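Local coordinates for serpin-12 (Manduca sexta, PDB 6CJ7), which controls prophenoloxidase activation in larval hemolymph, probably by trapping serine proteases in the manner of inhibitory serpins, at residues P358-L363 against M374-D379; Q136-W141 against K152-D157; T18-N23 against F41-L46; K174-I179 against P226-E231; A300-L305 against P313-A318. All coordinates share one frame; numbering follows the deposited sequence.

Interaction 1: P358-L363 against M374-D379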
# COMPACT_ATOMS: atom_id res chain seq x y z
N PRO A 358 -4.20 4.74 19.44
CA PRO A 358 -3.53 4.52 18.15
C PRO A 358 -2.97 3.11 17.98
O PRO A 358 -2.44 2.50 18.91
CB PRO A 358 -2.40 5.57 18.17
CG PRO A 358 -2.99 6.67 18.91
CD PRO A 358 -3.81 6.04 20.03
N PHE A 359 -3.09 2.59 16.76
CA PHE A 359 -2.75 1.21 16.46
C PHE A 359 -2.29 1.09 15.02
O PHE A 359 -2.44 2.02 14.22
CB PHE A 359 -3.93 0.26 16.73
CG PHE A 359 -5.14 0.52 15.87
CD1 PHE A 359 -6.12 1.41 16.29
CD2 PHE A 359 -5.32 -0.15 14.67
CE1 PHE A 359 -7.25 1.65 15.52
CE2 PHE A 359 -6.43 0.09 13.88
CZ PHE A 359 -7.40 0.98 14.31
N LEU A 360 -1.71 -0.06 14.69
CA LEU A 360 -1.25 -0.38 13.35
C LEU A 360 -2.18 -1.41 12.73
O LEU A 360 -2.58 -2.37 13.40
CB LEU A 360 0.15 -0.97 13.37
CG LEU A 360 1.32 -0.13 13.85
CD1 LEU A 360 2.59 -0.93 13.60
CD2 LEU A 360 1.35 1.21 13.10
N ALA A 361 -2.52 -1.23 11.46
CA ALA A 361 -3.29 -2.23 10.73
C ALA A 361 -2.54 -2.60 9.47
O ALA A 361 -2.07 -1.72 8.74
CB ALA A 361 -4.70 -1.73 10.40
N ILE A 362 -2.44 -3.90 9.19
CA ILE A 362 -1.72 -4.39 8.02
C ILE A 362 -2.66 -5.30 7.26
O ILE A 362 -3.22 -6.24 7.84
CB ILE A 362 -0.44 -5.15 8.43
CG1 ILE A 362 0.51 -4.20 9.16
CG2 ILE A 362 0.25 -5.76 7.19
CD1 ILE A 362 1.75 -4.87 9.70
N LEU A 363 -2.88 -5.00 5.99
CA LEU A 363 -3.64 -5.90 5.13
C LEU A 363 -2.66 -6.88 4.51
O LEU A 363 -1.72 -6.48 3.81
CB LEU A 363 -4.41 -5.13 4.06
CG LEU A 363 -5.23 -6.07 3.16
CD1 LEU A 363 -6.45 -6.61 3.92
CD2 LEU A 363 -5.63 -5.36 1.86
N MET A 374 -0.34 -0.90 4.64
CA MET A 374 0.07 -0.60 6.01
C MET A 374 -0.59 0.71 6.43
O MET A 374 -0.62 1.67 5.66
CB MET A 374 1.60 -0.49 6.15
CG MET A 374 2.31 -1.80 5.89
SD MET A 374 4.09 -1.65 6.10
CE MET A 374 4.21 -1.51 7.89
N ALA A 375 -1.16 0.73 7.63
CA ALA A 375 -1.79 1.96 8.09
C ALA A 375 -1.43 2.19 9.55
O ALA A 375 -1.55 1.28 10.38
CB ALA A 375 -3.31 1.92 7.94
N ARG A 376 -1.02 3.41 9.85
CA ARG A 376 -0.90 3.88 11.22
C ARG A 376 -2.15 4.69 11.51
O ARG A 376 -2.34 5.79 10.97
CB ARG A 376 0.39 4.69 11.39
CG ARG A 376 0.54 5.40 12.76
CD ARG A 376 1.85 6.13 12.82
NE ARG A 376 1.72 7.39 12.09
CZ ARG A 376 2.72 8.20 11.76
NH1 ARG A 376 3.95 7.89 12.12
NH2 ARG A 376 2.47 9.30 11.08
N ILE A 377 -3.03 4.15 12.35
CA ILE A 377 -4.31 4.77 12.63
C ILE A 377 -4.15 5.58 13.91
O ILE A 377 -4.18 5.03 15.02
CB ILE A 377 -5.44 3.73 12.75
CG1 ILE A 377 -5.42 2.81 11.53
CG2 ILE A 377 -6.77 4.43 12.96
CD1 ILE A 377 -6.01 3.42 10.29
N MET A 378 -3.96 6.90 13.75
CA MET A 378 -3.94 7.84 14.86
C MET A 378 -5.32 8.35 15.23
O MET A 378 -5.52 8.79 16.37
CB MET A 378 -3.07 9.06 14.55
CG MET A 378 -1.63 8.76 14.18
SD MET A 378 -0.74 7.65 15.32
CE MET A 378 -0.28 8.73 16.75
N ASP A 379 -6.25 8.36 14.29
CA ASP A 379 -7.56 8.97 14.50
C ASP A 379 -8.53 8.33 13.51
O ASP A 379 -8.57 8.73 12.34
CB ASP A 379 -7.50 10.49 14.29
CG ASP A 379 -8.82 11.19 14.61
OD1 ASP A 379 -9.85 10.50 14.76
OD2 ASP A 379 -8.82 12.44 14.71
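The C-terminal beta hairpin of the serpin fold, usually described as strands 4 and 5 of sheet B, sets Phe359 opposite Ile377 and Ala361 opposite Ala375 as antiparallel hydrogen-bonded pairs. Its strand axes run at 160° and approach to 4.9 Å. Ile377 N donates to Phe359 O at 2.9 Å, nearly head-on to the carbonyl. The return bond from Phe359 N to Ile377 O is longer, 3.2 Å, and tilted out of that carbonyl's plane. Ala361 and Ala375 exchange a second couple, with Ala375 N 2.8 Å from Ala361 O. On the face that carries the alanines, a chi1 of 63° folds the Phe359 ring back beside Ile377, whose CB stands over the ring in CH-pi contact, 3.9 Å from the centroid. Leu360 and Arg376 occupy the other face, where Leu360 CD2 meets Arg376 CB at 4.0 Å. Helix 245-251 packs on Leu360 there and also supplies Asp246, the salt-bridge partner of the Arg376 guanidinium; Ala29 O, Gln32 O and Gly34 O accept further bonds from that group. At the open end of the hairpin Met378, bent at chi2 and chi3, crosses Pro358 at about a right angle and rests SD 3.9 Å from Pro358 CB.

Interaction 2: Q136-W141 against K152-D157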
# COMPACT_ATOMS: atom_id res chain seq x y z
N GLN A 136 -6.83 15.14 -16.28
CA GLN A 136 -8.16 14.57 -16.15
C GLN A 136 -8.26 13.20 -16.82
O GLN A 136 -8.96 12.31 -16.32
CB GLN A 136 -9.20 15.53 -16.70
CG GLN A 136 -9.77 16.41 -15.61
CD GLN A 136 -10.43 17.62 -16.17
OE1 GLN A 136 -10.24 18.74 -15.68
NE2 GLN A 136 -11.21 17.43 -17.21
N ASN A 137 -7.58 13.01 -17.96
CA ASN A 137 -7.60 11.69 -18.59
C ASN A 137 -6.93 10.64 -17.72
O ASN A 137 -7.43 9.51 -17.61
CB ASN A 137 -6.93 11.75 -19.97
CG ASN A 137 -7.86 12.29 -21.04
OD1 ASN A 137 -9.08 12.18 -20.93
ND2 ASN A 137 -7.28 12.88 -22.07
N ILE A 138 -5.82 10.99 -17.07
CA ILE A 138 -5.16 10.04 -16.18
C ILE A 138 -6.05 9.74 -14.98
O ILE A 138 -6.24 8.58 -14.60
CB ILE A 138 -3.78 10.57 -15.75
CG1 ILE A 138 -2.82 10.54 -16.95
CG2 ILE A 138 -3.24 9.73 -14.60
CD1 ILE A 138 -1.55 11.36 -16.73
N ASN A 139 -6.62 10.79 -14.38
CA ASN A 139 -7.47 10.58 -13.21
C ASN A 139 -8.70 9.77 -13.55
O ASN A 139 -9.14 8.93 -12.76
CB ASN A 139 -7.88 11.93 -12.60
CG ASN A 139 -6.75 12.60 -11.83
OD1 ASN A 139 -5.88 11.93 -11.28
ND2 ASN A 139 -6.78 13.92 -11.78
N SER A 140 -9.30 10.01 -14.73
CA SER A 140 -10.47 9.24 -15.13
C SER A 140 -10.12 7.76 -15.31
O SER A 140 -10.91 6.88 -14.93
CB SER A 140 -11.07 9.80 -16.42
OG SER A 140 -11.80 10.98 -16.17
N TRP A 141 -8.95 7.48 -15.88
CA TRP A 141 -8.52 6.09 -16.01
C TRP A 141 -8.33 5.45 -14.64
O TRP A 141 -8.78 4.32 -14.40
CB TRP A 141 -7.24 5.99 -16.83
CG TRP A 141 -6.75 4.58 -16.92
CD1 TRP A 141 -7.18 3.62 -17.78
CD2 TRP A 141 -5.77 3.96 -16.08
NE1 TRP A 141 -6.52 2.44 -17.54
CE2 TRP A 141 -5.65 2.62 -16.50
CE3 TRP A 141 -4.98 4.41 -15.01
CZ2 TRP A 141 -4.78 1.72 -15.89
CZ3 TRP A 141 -4.11 3.52 -14.41
CH2 TRP A 141 -4.02 2.19 -14.85
N LYS A 152 -8.60 11.75 -8.06
CA LYS A 152 -7.97 13.08 -8.18
C LYS A 152 -6.50 13.02 -7.80
O LYS A 152 -5.96 13.95 -7.18
CB LYS A 152 -8.71 14.11 -7.32
CG LYS A 152 -10.15 14.40 -7.76
CD LYS A 152 -10.19 15.16 -9.09
CE LYS A 152 -11.45 14.83 -9.90
NZ LYS A 152 -12.71 15.35 -9.29
N LEU A 153 -5.80 11.95 -8.19
CA LEU A 153 -4.40 11.80 -7.80
C LEU A 153 -3.49 12.78 -8.52
O LEU A 153 -2.55 13.31 -7.91
CB LEU A 153 -3.95 10.36 -8.07
CG LEU A 153 -2.48 10.02 -7.76
CD1 LEU A 153 -2.15 10.28 -6.29
CD2 LEU A 153 -2.16 8.57 -8.14
N VAL A 154 -3.71 13.03 -9.81
CA VAL A 154 -2.83 13.86 -10.62
C VAL A 154 -3.38 15.28 -10.69
O VAL A 154 -4.56 15.49 -10.99
CB VAL A 154 -2.67 13.29 -12.04
CG1 VAL A 154 -1.76 14.19 -12.88
CG2 VAL A 154 -2.11 11.87 -11.99
N SER A 155 -2.47 16.30 -10.42
CA SER A 155 -2.90 17.68 -10.57
C SER A 155 -2.45 18.26 -11.91
O SER A 155 -1.32 17.99 -12.35
CB SER A 155 -2.35 18.56 -9.44
OG SER A 155 -2.63 19.92 -9.70
N PRO A 156 -3.30 19.05 -12.57
CA PRO A 156 -2.87 19.69 -13.82
C PRO A 156 -1.67 20.61 -13.64
O PRO A 156 -0.91 20.83 -14.59
CB PRO A 156 -4.11 20.47 -14.27
CG PRO A 156 -5.25 19.85 -13.52
CD PRO A 156 -4.70 19.35 -12.23
N ASP A 157 -1.48 21.16 -12.44
CA ASP A 157 -0.35 22.04 -12.20
C ASP A 157 0.97 21.28 -12.10
O ASP A 157 2.03 21.92 -12.16
CB ASP A 157 -0.59 22.85 -10.93
CG ASP A 157 -1.81 23.75 -11.05
OD1 ASP A 157 -2.04 24.30 -12.14
OD2 ASP A 157 -2.54 23.88 -10.04
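Asn139 spends both ends of its side-chain amide on the backbone of one residue, Val154. Asn139 OD1 accepts from Val154 N at 2.8 Å, in the carbonyl plane on a lone pair, and the N-H points almost straight at it (171°). The other arm runs back: ND2 donates to Val154 O, also at 2.8 Å, along a lone pair of that carbonyl and close to the plane of the Asn139 amide. Val154 is in an extended conformation, which turns its N-H and C=O to the same side, and the two bonds together fix the rotation of the amide. Beside them, Ile138 CG2 meets Val154 CG2 at 3.6 Å, the two branched chains crossing at about a right angle. Helix 131-145, which carries Ile138 and Asn139, is helix F of the serpin fold, lying across the front of sheet A, and residues 152-157 belong to the connection that leads from it to strand 165-174. With an alanine at Asn139, the buried N-H and C=O of Val154 are likely to lose their mates, and the connection its tie to the helix. Further out, Val154 also packs on Leu319 of strand 317-326 and on Ala135, while Ile138 reaches Phe100. Just past the grip, Ser155 OG accepts from Asp157 N at 3.2 Å, an ST turn that leads the chain on into the 3-10 segment.

Interaction 3: T18-N23 against F41-L46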
# COMPACT_ATOMS: atom_id res chain seq x y z
N THR A 18 8.55 -7.22 -0.84
CA THR A 18 8.09 -5.84 -0.70
C THR A 18 8.88 -5.06 0.35
O THR A 18 8.40 -4.02 0.82
CB THR A 18 6.59 -5.79 -0.39
OG1 THR A 18 6.30 -6.56 0.78
CG2 THR A 18 5.77 -6.34 -1.56
N SER A 19 10.09 -5.53 0.69
CA SER A 19 10.87 -4.85 1.72
C SER A 19 11.12 -3.38 1.38
O SER A 19 11.09 -2.53 2.28
CB SER A 19 12.20 -5.57 1.93
OG SER A 19 12.93 -5.61 0.71
N PHE A 20 11.37 -3.05 0.11
CA PHE A 20 11.57 -1.64 -0.24
C PHE A 20 10.36 -0.80 0.16
O PHE A 20 10.50 0.26 0.79
CB PHE A 20 11.85 -1.48 -1.74
CG PHE A 20 11.97 -0.04 -2.16
CD1 PHE A 20 13.09 0.68 -1.82
CD2 PHE A 20 10.96 0.58 -2.87
CE1 PHE A 20 13.21 2.02 -2.18
CE2 PHE A 20 11.07 1.91 -3.24
CZ PHE A 20 12.20 2.62 -2.89
N GLY A 21 9.16 -1.26 -0.22
CA GLY A 21 7.95 -0.52 0.10
C GLY A 21 7.71 -0.39 1.59
O GLY A 21 7.22 0.64 2.06
N VAL A 22 8.02 -1.44 2.37
CA VAL A 22 7.90 -1.33 3.82
C VAL A 22 8.88 -0.28 4.36
O VAL A 22 8.52 0.52 5.24
CB VAL A 22 8.11 -2.69 4.50
CG1 VAL A 22 8.06 -2.56 6.02
CG2 VAL A 22 7.04 -3.66 4.05
N ASN A 23 10.12 -0.28 3.86
CA ASN A 23 11.11 0.72 4.26
C ASN A 23 10.62 2.13 3.94
O ASN A 23 10.81 3.06 4.74
CB ASN A 23 12.45 0.45 3.57
CG ASN A 23 13.06 -0.89 3.94
OD1 ASN A 23 12.82 -1.43 5.01
ND2 ASN A 23 13.90 -1.42 3.05
N PHE A 41 3.18 -3.01 -1.49
CA PHE A 41 3.07 -3.67 -2.79
C PHE A 41 3.14 -2.66 -3.93
O PHE A 41 3.98 -2.80 -4.84
CB PHE A 41 1.76 -4.48 -2.81
CG PHE A 41 1.42 -5.08 -4.13
CD1 PHE A 41 2.20 -6.10 -4.66
CD2 PHE A 41 0.33 -4.64 -4.85
CE1 PHE A 41 1.89 -6.67 -5.89
CE2 PHE A 41 0.01 -5.20 -6.08
CZ PHE A 41 0.79 -6.21 -6.59
N SER A 42 2.31 -1.61 -3.89
CA SER A 42 2.29 -0.63 -4.98
C SER A 42 3.62 0.10 -5.10
O SER A 42 4.07 0.40 -6.21
CB SER A 42 1.19 0.41 -4.76
OG SER A 42 -0.08 -0.17 -4.59
N ILE A 43 4.24 0.43 -3.97
CA ILE A 43 5.49 1.18 -4.02
C ILE A 43 6.60 0.30 -4.59
O ILE A 43 7.44 0.77 -5.37
CB ILE A 43 5.85 1.72 -2.62
CG1 ILE A 43 4.80 2.73 -2.18
CG2 ILE A 43 7.25 2.33 -2.62
CD1 ILE A 43 4.91 3.13 -0.72
N THR A 44 6.61 -0.99 -4.23
CA THR A 44 7.60 -1.90 -4.80
C THR A 44 7.36 -2.12 -6.29
O THR A 44 8.31 -2.14 -7.08
CB THR A 44 7.59 -3.23 -4.03
OG1 THR A 44 7.79 -2.98 -2.63
CG2 THR A 44 8.71 -4.15 -4.51
N ILE A 45 6.08 -2.26 -6.69
CA ILE A 45 5.74 -2.46 -8.10
C ILE A 45 6.26 -1.30 -8.94
O ILE A 45 6.79 -1.50 -10.05
CB ILE A 45 4.22 -2.63 -8.27
CG1 ILE A 45 3.77 -4.01 -7.80
CG2 ILE A 45 3.81 -2.43 -9.74
CD1 ILE A 45 4.01 -5.10 -8.83
N LEU A 46 6.11 -0.07 -8.44
CA LEU A 46 6.64 1.10 -9.12
C LEU A 46 8.12 0.91 -9.46
O LEU A 46 8.53 1.06 -10.62
CB LEU A 46 6.43 2.32 -8.21
CG LEU A 46 6.85 3.73 -8.63
CD1 LEU A 46 8.33 4.02 -8.43
CD2 LEU A 46 6.45 3.95 -10.05
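Thr44 carries its hydroxyl beside its own backbone N (chi1 -55°), a setting that aims OG1 across the helix crossing at the backbone of Gly21. Ile43, one residue earlier, keeps its CG2 methyl opposite its N, and Phe20 swings its ring out with chi1 176°, so that Phe20 CE2 and Ile43 CG2 come to 3.9 Å with the two side chains roughly perpendicular. These residues join helices A and B of the serpin fold, 19-31 and 40-51, whose short segments cross at 117° with their axes only 7.4 Å apart. Such closeness is possible because Gly21 has no side chain: its CA lies 5.1 Å from Ile43 CA and 4.0 Å from Ile43 CG2. Gly21 N donates to Thr44 OG1 at 3.3 Å, a rather bent bond. At the start of helix 19-31, Thr18 packs its CG2 methyl 4.0 Å from Phe41 CA, and its CA lies 3.5 Å from Thr44 OG1. Outside the crossing, helix 70-85 packs against Phe41 and Thr44, Met290 touches Phe20, and strand 165-174 of sheet A lies against Ser42 and Leu46. Thr44 OG1 also bonds to Pro40 O, one turn back in its own helix. Since that carbonyl can only accept, the hydroxyl proton goes to it, and the oxygen receives the Gly21 N-H. The buried hydroxyl thus acts as donor and acceptor at once, joining two helices without any charge, while the length and bend of the bond suggest that close steric fit does much of the holding.

Interaction 4: K174-I179 against P226-E231; sequences KGLWEI and PFEYNE
The backbones of Trp177 and Phe227 form a single bridge, flanked by a nearly straight bond from Glu178 N to Pro226 O (3.0 Å, 179°) and a weak one from Glu228 N to Leu176 O. The side chains of the bridged residues stack: the Trp177 six-membered ring and the Phe227 ring are offset, centroids 4.2 Å apart and planes at 12°. The nearest carbons are Trp177 CZ3 and Phe227 CZ, 3.4 Å apart, and Pro226 O lies at the indole edge, 3.6 Å from Trp177 CE3. In serpins this region of sheet A, where the reactive loop begins to insert, is known as the breach. Trp177 NE1 bonds there to Asp327 O, just past strand 317-326, and Phe181 and Phe173 add edge-to-face contacts to Trp177 and Phe227 respectively. Replacing Phe227 by an alanine removes the ring, and one indole face would probably lose its stacking partner, with a gap opened beside Gly175, whose C lies 3.6 Å from Phe227 CD2. Farther along, Leu176, with CG opposite its backbone N (chi1 -168°), brings CD2 to 3.7 Å from Glu228 CD. That carboxylate is salt-bridged to Arg90 through Glu228 OE2.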
# COMPACT_ATOMS: atom_id res chain seq x y z
N LYS A 174 -11.60 -3.12 -0.08
CA LYS A 174 -12.70 -3.27 0.87
C LYS A 174 -13.09 -4.74 0.84
O LYS A 174 -13.52 -5.24 -0.20
CB LYS A 174 -13.90 -2.39 0.50
CG LYS A 174 -14.90 -2.15 1.66
CD LYS A 174 -15.81 -3.31 1.89
CE LYS A 174 -16.62 -3.12 3.16
NZ LYS A 174 -17.30 -4.38 3.53
N GLY A 175 -12.92 -5.43 1.96
CA GLY A 175 -13.13 -6.86 2.01
C GLY A 175 -14.39 -7.22 2.79
O GLY A 175 -15.06 -6.37 3.37
N LEU A 176 -14.69 -8.51 2.76
CA LEU A 176 -15.80 -9.08 3.52
C LEU A 176 -15.20 -10.01 4.56
O LEU A 176 -14.44 -10.92 4.22
CB LEU A 176 -16.74 -9.85 2.58
CG LEU A 176 -18.09 -10.30 3.12
CD1 LEU A 176 -19.15 -9.31 2.70
CD2 LEU A 176 -18.42 -11.68 2.60
N TRP A 177 -15.53 -9.79 5.83
CA TRP A 177 -15.01 -10.66 6.87
C TRP A 177 -15.51 -12.09 6.67
O TRP A 177 -16.62 -12.33 6.17
CB TRP A 177 -15.42 -10.18 8.26
CG TRP A 177 -14.98 -8.80 8.59
CD1 TRP A 177 -15.80 -7.72 8.83
CD2 TRP A 177 -13.64 -8.33 8.77
NE1 TRP A 177 -15.05 -6.62 9.13
CE2 TRP A 177 -13.72 -6.96 9.11
CE3 TRP A 177 -12.37 -8.93 8.67
CZ2 TRP A 177 -12.58 -6.17 9.34
CZ3 TRP A 177 -11.24 -8.15 8.90
CH2 TRP A 177 -11.36 -6.78 9.25
N GLU A 178 -14.68 -13.05 7.07
CA GLU A 178 -15.12 -14.44 7.13
C GLU A 178 -16.38 -14.58 7.97
O GLU A 178 -17.32 -15.30 7.60
CB GLU A 178 -13.98 -15.29 7.69
CG GLU A 178 -14.12 -16.79 7.53
CD GLU A 178 -12.91 -17.52 8.08
OE1 GLU A 178 -12.62 -17.37 9.28
OE2 GLU A 178 -12.23 -18.22 7.29
N ILE A 179 -16.43 -13.89 9.10
CA ILE A 179 -17.61 -13.86 9.96
C ILE A 179 -17.98 -12.40 10.21
O ILE A 179 -17.11 -11.58 10.51
CB ILE A 179 -17.34 -14.63 11.26
CG1 ILE A 179 -17.17 -16.12 10.97
CG2 ILE A 179 -18.49 -14.41 12.25
CD1 ILE A 179 -16.74 -16.96 12.16
N PRO A 226 -9.57 -12.67 9.61
CA PRO A 226 -9.58 -13.17 8.23
C PRO A 226 -10.72 -12.60 7.39
O PRO A 226 -11.84 -12.37 7.88
CB PRO A 226 -9.74 -14.69 8.39
CG PRO A 226 -9.59 -14.96 9.86
CD PRO A 226 -9.98 -13.71 10.57
N PHE A 227 -10.42 -12.37 6.12
CA PHE A 227 -11.45 -12.03 5.15
C PHE A 227 -11.94 -13.30 4.46
O PHE A 227 -11.47 -14.40 4.75
CB PHE A 227 -10.91 -10.99 4.16
CG PHE A 227 -10.73 -9.62 4.76
CD1 PHE A 227 -9.47 -9.19 5.20
CD2 PHE A 227 -11.81 -8.74 4.87
CE1 PHE A 227 -9.31 -7.90 5.73
CE2 PHE A 227 -11.65 -7.46 5.42
CZ PHE A 227 -10.40 -7.04 5.84
N GLU A 228 -12.92 -13.15 3.56
CA GLU A 228 -13.62 -14.28 2.96
C GLU A 228 -12.65 -15.25 2.30
O GLU A 228 -11.72 -14.84 1.60
CB GLU A 228 -14.64 -13.78 1.93
CG GLU A 228 -15.83 -14.71 1.75
CD GLU A 228 -16.78 -14.31 0.62
OE1 GLU A 228 -16.41 -13.51 -0.25
OE2 GLU A 228 -17.92 -14.83 0.60
N TYR A 229 -12.86 -16.55 2.54
CA TYR A 229 -12.05 -17.64 1.98
C TYR A 229 -10.59 -17.55 2.43
O TYR A 229 -9.71 -18.18 1.82
CB TYR A 229 -12.15 -17.69 0.45
CG TYR A 229 -13.58 -17.74 -0.04
CD1 TYR A 229 -14.42 -18.78 0.34
CD2 TYR A 229 -14.09 -16.76 -0.87
CE1 TYR A 229 -15.74 -18.84 -0.10
CE2 TYR A 229 -15.41 -16.81 -1.32
CZ TYR A 229 -16.22 -17.84 -0.92
OH TYR A 229 -17.53 -17.89 -1.36
N ASN A 230 -10.34 -16.81 3.51
CA ASN A 230 -9.00 -16.56 4.04
C ASN A 230 -8.04 -16.07 2.97
O ASN A 230 -6.85 -16.36 3.01
CB ASN A 230 -8.44 -17.79 4.75
CG ASN A 230 -7.36 -17.42 5.77
OD1 ASN A 230 -7.46 -16.40 6.44
ND2 ASN A 230 -6.32 -18.24 5.86
N GLU A 231 -8.55 -15.30 2.01
CA GLU A 231 -7.69 -14.76 0.96
C GLU A 231 -6.77 -13.68 1.51
O GLU A 231 -5.60 -13.58 1.11
CB GLU A 231 -8.54 -14.18 -0.17
CG GLU A 231 -9.27 -15.25 -0.95
CD GLU A 231 -10.30 -14.70 -1.90
OE1 GLU A 231 -10.59 -13.47 -1.81
OE2 GLU A 231 -10.82 -15.50 -2.72

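Interaction 5: A300-L305 against P313-A318; sequences AELYNL and PQVSSA
Leu302 lies along the carbonyl of Pro313 and Leu305 faces its ring, while Ala300 meets the next residue, Gln314. All three side chains on 300-305 leave the backbone toward the other segment. Leu302 holds its CG beside its own N (chi1 -62°), running its chain along the Pro313 carbonyl: CB lies 3.8 Å and CD1 3.9 Å from Pro313 O. Beyond it, Leu302 CD1 comes to 4.4 Å from Val315 CG2, a looser touch. The Pro313 ring presents its CD to Leu302 O at 3.7 Å, and its CG faces Leu305 CD2 at 4.3 Å. Ala300 CB lies against Gln314 CB at 3.7 Å, methyl to methylene. No hydrogen bond links the two segments; the contact is van der Waals, of carbon on carbon and carbon on carbonyl oxygen. Leu305 N bonds to Leu302 O at 2.9 Å, closing a turn between the two leucines. Ser312, directly before Pro313, adds a polar tie through its OG to Leu302 N. In the serpin fold this lies at the end of the molecule where the chain enters strand 317-326, strand 5 of sheet A. Met165 of strand 165-174 and Leu101 of strand 92-102 both pack on Leu305 and Pro313, Phe105 also touches Pro313, and Glu301 N bonds to Thr58 OG1 of helix 56-66.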
# COMPACT_ATOMS: atom_id res chain seq x y z
N ALA A 300 19.12 9.96 -15.56
CA ALA A 300 18.43 8.68 -15.45
C ALA A 300 18.69 7.82 -16.68
O ALA A 300 18.62 8.31 -17.81
CB ALA A 300 16.93 8.90 -15.29
N GLU A 301 18.97 6.55 -16.44
CA GLU A 301 19.29 5.58 -17.49
C GLU A 301 18.09 4.65 -17.63
O GLU A 301 18.06 3.56 -17.05
CB GLU A 301 20.57 4.83 -17.18
CG GLU A 301 21.80 5.70 -17.22
CD GLU A 301 22.16 6.08 -18.64
OE1 GLU A 301 21.87 5.30 -19.57
OE2 GLU A 301 22.74 7.17 -18.85
N LEU A 302 17.10 5.09 -18.40
CA LEU A 302 15.86 4.36 -18.63
C LEU A 302 15.61 4.20 -20.12
O LEU A 302 14.47 4.22 -20.59
CB LEU A 302 14.68 5.07 -17.95
CG LEU A 302 14.80 5.15 -16.43
CD1 LEU A 302 13.86 6.22 -15.85
CD2 LEU A 302 14.54 3.75 -15.81
N TYR A 303 16.69 4.05 -20.90
CA TYR A 303 16.57 4.00 -22.35
C TYR A 303 15.80 2.78 -22.83
O TYR A 303 15.23 2.81 -23.93
CB TYR A 303 17.97 4.04 -22.98
CG TYR A 303 17.94 4.34 -24.45
CD1 TYR A 303 17.74 5.64 -24.90
CD2 TYR A 303 18.11 3.33 -25.40
CE1 TYR A 303 17.71 5.94 -26.25
CE2 TYR A 303 18.08 3.62 -26.76
CZ TYR A 303 17.87 4.92 -27.17
OH TYR A 303 17.84 5.21 -28.52
N ASN A 304 15.75 1.71 -22.05
CA ASN A 304 14.99 0.53 -22.45
C ASN A 304 13.54 0.61 -22.02
O ASN A 304 12.80 -0.38 -22.15
CB ASN A 304 15.63 -0.75 -21.92
CG ASN A 304 16.90 -1.11 -22.63
OD1 ASN A 304 17.84 -1.60 -22.01
ND2 ASN A 304 16.95 -0.88 -23.94
N LEU A 305 13.12 1.75 -21.47
CA LEU A 305 11.72 2.08 -21.28
C LEU A 305 11.18 2.91 -22.46
O LEU A 305 10.08 2.65 -22.95
CB LEU A 305 11.56 2.83 -19.96
CG LEU A 305 10.16 3.18 -19.45
CD1 LEU A 305 10.23 3.44 -17.95
CD2 LEU A 305 9.63 4.42 -20.16
N PRO A 313 14.22 9.03 -21.22
CA PRO A 313 13.33 9.79 -20.35
C PRO A 313 13.78 9.67 -18.90
O PRO A 313 14.63 8.85 -18.56
CB PRO A 313 11.96 9.13 -20.56
CG PRO A 313 12.33 7.68 -20.84
CD PRO A 313 13.63 7.72 -21.61
N GLN A 314 13.23 10.53 -18.06
CA GLN A 314 13.35 10.35 -16.61
C GLN A 314 11.97 10.45 -16.00
O GLN A 314 11.00 10.85 -16.65
CB GLN A 314 14.31 11.36 -15.97
CG GLN A 314 13.81 12.79 -15.96
CD GLN A 314 14.16 13.55 -17.22
OE1 GLN A 314 15.09 13.17 -17.97
NE2 GLN A 314 13.43 14.61 -17.48
N VAL A 315 11.88 10.07 -14.72
CA VAL A 315 10.61 10.14 -14.00
C VAL A 315 10.33 11.59 -13.64
O VAL A 315 11.13 12.24 -12.96
CB VAL A 315 10.63 9.27 -12.73
CG1 VAL A 315 9.30 9.43 -11.97
CG2 VAL A 315 10.88 7.80 -13.09
N SER A 316 9.20 12.12 -14.13
CA SER A 316 8.80 13.48 -13.77
C SER A 316 7.96 13.50 -12.51
O SER A 316 8.12 14.40 -11.67
CB SER A 316 8.01 14.13 -14.90
OG SER A 316 8.72 14.05 -16.12
N SER A 317 7.04 12.55 -12.38
CA SER A 317 6.18 12.46 -11.22
C SER A 317 6.00 10.98 -10.89
O SER A 317 5.87 10.16 -11.79
CB SER A 317 4.81 13.11 -11.48
OG SER A 317 4.94 14.52 -11.59
N ALA A 318 6.03 10.66 -9.60
CA ALA A 318 5.79 9.30 -9.11
C ALA A 318 4.72 9.41 -8.04
O ALA A 318 4.97 9.98 -6.97
CB ALA A 318 7.07 8.67 -8.55

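How the interactions relate
All five contacts are largely buried; the centres of interactions 1 and 3 lie nearest the centre of the chain, at about 12 and 8 Å, those of 2 and 5 farthest out, at about 20 and 23 Å. Interactions 1 and 3 touch where Met374 SD meets Val22 CG1 at 4.1 Å. Interaction 4 joins the hairpin on another flank, through Leu363 CD1 and Phe227 CE1, 3.6 Å apart. Interactions 2 and 5 both bear on strand 317-326: the first packs on it, the second contains its start. The chemistry varies with place: paired backbones in 1, a glycine helix crossing with one buried hydroxyl in 3, a stacked aromatic pair in 4, a two-armed amide grip in 2, and van der Waals contacts without a hydrogen bond in 5.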